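Local coordinates for protein gp18 (Listeria monocytogenes EGD-e, PDB 3GS9), which is a prophage tail protein of the endopeptidase-tail family, probably a structural component of a phage tail, at residues N147-Y150 with L151-I154; E248-V252 with A253-Q257. All blocks are in the same frame, centred on the assembly; numbering follows the deposited sequence.

Interaction 1: residues N147-Y150 with L151-I154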
loop_
_atom_site.group_PDB
_atom_site.type_symbol
_atom_site.label_atom_id
_atom_site.label_comp_id
_atom_site.label_asym_id
_atom_site.label_seq_id
_atom_site.Cartn_x
_atom_site.Cartn_y
_atom_site.Cartn_z
ATOM N N ASN A 147 12.563 -8.636 -20.422
ATOM C CA ASN A 147 11.812 -9.498 -19.520
ATOM C C ASN A 147 10.633 -8.777 -18.891
ATOM O O ASN A 147 10.467 -8.722 -17.663
ATOM C CB ASN A 147 12.753 -10.126 -18.477
ATOM C CG ASN A 147 12.117 -11.285 -17.741
ATOM O OD1 ASN A 147 11.015 -11.715 -18.074
ATOM N ND2 ASN A 147 12.811 -11.794 -16.725
ATOM N N ASN A 148 9.816 -8.161 -19.736
ATOM C CA ASN A 148 8.638 -7.494 -19.232
ATOM C C ASN A 148 7.670 -7.197 -20.347
ATOM O O ASN A 148 7.946 -7.434 -21.519
ATOM C CB ASN A 148 8.973 -6.208 -18.431
ATOM C CG ASN A 148 8.182 -6.117 -17.122
ATOM O OD1 ASN A 148 6.938 -6.216 -17.103
ATOM N ND2 ASN A 148 8.894 -5.942 -16.018
ATOM N N ASN A 149 6.505 -6.692 -19.962
ATOM C CA ASN A 149 5.521 -6.291 -20.954
ATOM C C ASN A 149 5.949 -4.971 -21.595
ATOM O O ASN A 149 6.728 -4.216 -21.019
ATOM C CB ASN A 149 4.107 -6.208 -20.386
ATOM C CG ASN A 149 3.934 -5.063 -19.468
ATOM O OD1 ASN A 149 3.806 -3.923 -19.920
ATOM N ND2 ASN A 149 4.010 -5.329 -18.155
ATOM N N TYR A 150 5.401 -4.689 -22.765
ATOM C CA TYR A 150 5.888 -3.546 -23.549
ATOM C C TYR A 150 5.678 -2.211 -22.851
ATOM O O TYR A 150 6.507 -1.298 -22.979
ATOM C CB TYR A 150 5.240 -3.498 -24.936
ATOM C CG TYR A 150 5.553 -4.657 -25.880
ATOM C CD1 TYR A 150 6.549 -5.601 -25.601
ATOM C CD2 TYR A 150 4.883 -4.747 -27.086
ATOM C CE1 TYR A 150 6.824 -6.640 -26.486
ATOM C CE2 TYR A 150 5.165 -5.766 -28.001
ATOM C CZ TYR A 150 6.122 -6.707 -27.696
ATOM O OH TYR A 150 6.364 -7.725 -28.606
ATOM N N LEU A 151 4.554 -2.052 -22.151
ATOM C CA LEU A 151 4.277 -0.782 -21.493
ATOM C C LEU A 151 5.283 -0.525 -20.351
ATOM O O LEU A 151 5.810 0.573 -20.207
ATOM C CB LEU A 151 2.843 -0.790 -20.948
ATOM C CG LEU A 151 2.332 0.500 -20.325
ATOM C CD1 LEU A 151 2.423 1.673 -21.276
ATOM C CD2 LEU A 151 0.891 0.311 -19.903
ATOM N N THR A 152 5.520 -1.547 -19.524
ATOM C CA THR A 152 6.471 -1.418 -18.410
ATOM C C THR A 152 7.881 -1.071 -18.915
ATOM O O THR A 152 8.574 -0.200 -18.346
ATOM C CB THR A 152 6.494 -2.694 -17.566
ATOM O OG1 THR A 152 5.196 -2.854 -16.997
ATOM C CG2 THR A 152 7.572 -2.586 -16.484
ATOM N N LEU A 153 8.264 -1.700 -20.030
ATOM C CA LEU A 153 9.561 -1.454 -20.638
ATOM C C LEU A 153 9.646 -0.012 -21.148
ATOM O O LEU A 153 10.643 0.678 -20.909
ATOM C CB LEU A 153 9.856 -2.489 -21.749
ATOM C CG LEU A 153 10.102 -3.950 -21.290
ATOM C CD1 LEU A 153 10.390 -4.811 -22.526
ATOM C CD2 LEU A 153 11.218 -4.031 -20.227
ATOM N N ILE A 154 8.606 0.443 -21.857
ATOM C CA ILE A 154 8.558 1.822 -22.328
ATOM C C ILE A 154 8.686 2.779 -21.137
ATOM O O ILE A 154 9.466 3.728 -21.151
ATOM C CB ILE A 154 7.278 2.084 -23.111
ATOM C CG1 ILE A 154 7.345 1.386 -24.465
ATOM C CG2 ILE A 154 7.036 3.593 -23.280
ATOM C CD1 ILE A 154 6.077 1.492 -25.293
#
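The side-chain amide of Asn149 bonds Thr152 twice, OD1 accepting from the backbone N and ND2 donating to the hydroxyl OG1. The bond from Thr152 N to Asn149 OD1, 3.0 Å, is nearly straight (170° at the hydrogen), but it comes in from above the carbonyl plane. The return bond, from Asn149 ND2 to Thr152 OG1 at 3.0 Å, is more bent and leaves tilted from the amide plane. With CG set between the backbone N and the carbonyl carbon (chi1 71°), the amide folds back over the first turn of the helix. Asn148 OD1 accepts Asn149 N at 2.9 Å, tying down the residue just before the helix.

Two main-chain bonds then open the helical repeat: Leu153 N to Asn149 O at 3.1 Å and Ile154 N to Tyr150 O at 2.9 Å.

Apolar touches add to these: Asn148 CB meets Leu153 CD2 at 3.6 Å, and the amide carbon Asn148 CG lies 3.6 Å from Thr152 CG2.

The Tyr150 ring leads away from the turn, its OH hydrogen-bonded to Asp122 O and its ring edge-to-face with Phe119. Preceded by a G1 beta bulge, where Asn147 and Asn148 both face Gln101, this is an asparagine N-cap at a strand-to-helix junction.

Interaction 2: residues E248-V252 with A253-Q257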
loop_
_atom_site.group_PDB
_atom_site.type_symbol
_atom_site.label_atom_id
_atom_site.label_comp_id
_atom_site.label_asym_id
_atom_site.label_seq_id
_atom_site.Cartn_x
_atom_site.Cartn_y
_atom_site.Cartn_z
ATOM N N GLU A 248 23.039 1.766 -9.973
ATOM C CA GLU A 248 24.124 0.776 -9.951
ATOM C C GLU A 248 24.619 0.406 -11.339
ATOM O O GLU A 248 25.617 -0.299 -11.484
ATOM C CB GLU A 248 23.647 -0.525 -9.267
ATOM C CG GLU A 248 22.641 -1.349 -10.107
ATOM C CD GLU A 248 22.210 -2.662 -9.447
ATOM O OE1 GLU A 248 23.034 -3.304 -8.756
ATOM O OE2 GLU A 248 21.040 -3.063 -9.640
ATOM N N ARG A 249 23.880 0.815 -12.372
ATOM C CA ARG A 249 24.260 0.488 -13.757
ATOM C C ARG A 249 25.315 1.421 -14.347
ATOM O O ARG A 249 26.008 1.079 -15.315
ATOM C CB ARG A 249 23.016 0.557 -14.653
ATOM C CG ARG A 249 21.893 -0.338 -14.225
ATOM C CD ARG A 249 20.660 -0.131 -15.086
ATOM N NE ARG A 249 20.097 1.215 -14.897
ATOM C CZ ARG A 249 19.180 1.744 -15.690
ATOM N NH1 ARG A 249 18.661 1.046 -16.678
ATOM N NH2 ARG A 249 18.772 2.981 -15.472
ATOM N N TYR A 250 25.407 2.622 -13.790
ATOM C CA TYR A 250 26.270 3.624 -14.316
ATOM C C TYR A 250 27.705 3.438 -13.811
ATOM O O TYR A 250 27.980 3.600 -12.616
ATOM C CB TYR A 250 25.790 5.001 -13.896
ATOM C CG TYR A 250 24.582 5.573 -14.584
ATOM C CD1 TYR A 250 23.393 4.856 -14.698
ATOM C CD2 TYR A 250 24.609 6.902 -15.045
ATOM C CE1 TYR A 250 22.264 5.426 -15.308
ATOM C CE2 TYR A 250 23.491 7.489 -15.627
ATOM C CZ TYR A 250 22.322 6.747 -15.769
ATOM O OH TYR A 250 21.209 7.317 -16.324
ATOM N N THR A 251 28.613 3.128 -14.731
ATOM C CA THR A 251 30.048 3.049 -14.408
ATOM C C THR A 251 30.790 4.323 -14.851
ATOM O O THR A 251 31.968 4.495 -14.534
ATOM C CB THR A 251 30.715 1.818 -15.031
ATOM O OG1 THR A 251 30.639 1.917 -16.456
ATOM C CG2 THR A 251 30.065 0.544 -14.548
ATOM N N VAL A 252 30.091 5.175 -15.596
ATOM C CA VAL A 252 30.520 6.514 -15.966
ATOM C C VAL A 252 29.302 7.412 -15.804
ATOM O O VAL A 252 28.176 6.925 -15.816
ATOM C CB VAL A 252 31.089 6.581 -17.416
ATOM C CG1 VAL A 252 32.395 5.821 -17.507
ATOM C CG2 VAL A 252 30.096 6.059 -18.463
ATOM N N ALA A 253 29.538 8.713 -15.661
ATOM C CA ALA A 253 28.476 9.657 -15.369
ATOM C C ALA A 253 27.312 9.587 -16.361
ATOM O O ALA A 253 26.157 9.668 -15.948
ATOM C CB ALA A 253 29.043 11.057 -15.324
ATOM N N GLY A 254 27.606 9.467 -17.657
ATOM C CA GLY A 254 26.552 9.418 -18.656
ATOM C C GLY A 254 25.638 10.627 -18.511
ATOM O O GLY A 254 26.098 11.775 -18.315
ATOM N N ASN A 255 24.331 10.375 -18.565
ATOM C CA ASN A 255 23.326 11.446 -18.498
ATOM C C ASN A 255 22.915 11.810 -17.058
ATOM O O ASN A 255 21.850 12.435 -16.822
ATOM C CB ASN A 255 22.110 11.037 -19.340
ATOM C CG ASN A 255 21.301 9.895 -18.709
ATOM O OD1 ASN A 255 21.540 9.518 -17.553
ATOM N ND2 ASN A 255 20.303 9.369 -19.456
HETATM N N MSE A 256 23.717 11.415 -16.081
HETATM C CA MSE A 256 23.333 11.602 -14.668
HETATM C C MSE A 256 23.065 13.058 -14.294
HETATM O O MSE A 256 22.097 13.343 -13.634
HETATM C CB MSE A 256 24.406 11.015 -13.744
HETATM C CG MSE A 256 24.073 11.093 -12.257
HETATM SE SE MSE A 256 22.495 10.168 -11.753
HETATM C CE MSE A 256 23.256 8.310 -11.769
ATOM N N GLN A 257 23.940 13.977 -14.697
ATOM C CA GLN A 257 23.762 15.421 -14.339
ATOM C C GLN A 257 22.387 15.941 -14.739
ATOM O O GLN A 257 21.726 16.612 -13.987
ATOM C CB GLN A 257 24.854 16.263 -14.991
ATOM C CG GLN A 257 24.728 17.786 -14.828
ATOM C CD GLN A 257 25.634 18.347 -13.761
ATOM O OE1 GLN A 257 25.705 17.829 -12.646
ATOM N NE2 GLN A 257 26.343 19.417 -14.098
#
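Ala253 meets Tyr250 through its carbonyl: Ala253 O lies at the edge of the ring, near its plane, 3.3 Å from Tyr250 CD2. The same oxygen accepts Met256 N at 3.0 Å, the bond that closes a type II' beta turn from Ala253 to Met256. One carbonyl therefore both closes the turn and abuts the tyrosine.

Gly254 follows with a positive phi, the backbone shape of the second residue of such a turn and one that glycine adopts readily. It turns the chain past the CE2 edge of the ring.

Asn255 makes the polar contact. With chi1 near 71° its side chain tucks in over its own backbone, which carries OD1 to the phenol end of the ring, while the amide and ring planes stand 42° apart. Tyr250 OH donates to Asn255 OD1 at a short 2.5 Å, from a position tilted modestly off the carbonyl plane. Although Asn255 precedes helix 256-259 in the N-cap position, its side chain makes no capping bond; ND2 instead donates to Asp160 O. Arg259 NH1 is a second hydrogen-bond partner of Tyr250 OH.

Met256, deposited as selenomethionine, opens the helix and comes over one ring face. In the conformer described, its chain bends at chi2 and chi3, and Met256 CE stands 4.0 Å from the Tyr250 ring centroid, 19° off the normal, a CH-pi contact displaced toward CD2. The selenium is more oblique, 5.3 Å from the centroid, in a Met-aromatic contact.

Chemically, the phenol hydroxyl donates a hydrogen bond to the amide oxygen while accepting one from Arg259 NH1. That nearby positive charge may polarise the hydroxyl and strengthen its donation, while the pi face of the ring takes the selenomethionine methyl.

Overall arrangement
Interaction 1 precedes interaction 2 along the chain by more than 90 residues. Their centres are 22 Å apart and their nearest atoms about 9 Å, so they do not touch, although both belong to the prophage endopeptidase tail region of the protein. Each lies where a non-helical segment enters a helix: strand 141-149 into helix 150-161 for 147-154, a long loop into helix 256-259 for 248-257. The two are joined through strand 141-149 and helix 150-161. Asp160, near the C-terminal end of helix 150-161, accepts Asn255 ND2 at its backbone O and forms a salt bridge with Arg249, and the Gln141 side chain accepts Thr251 N. Interaction 2 is thus docked on the strand-helix unit whose junction interaction 1 forms.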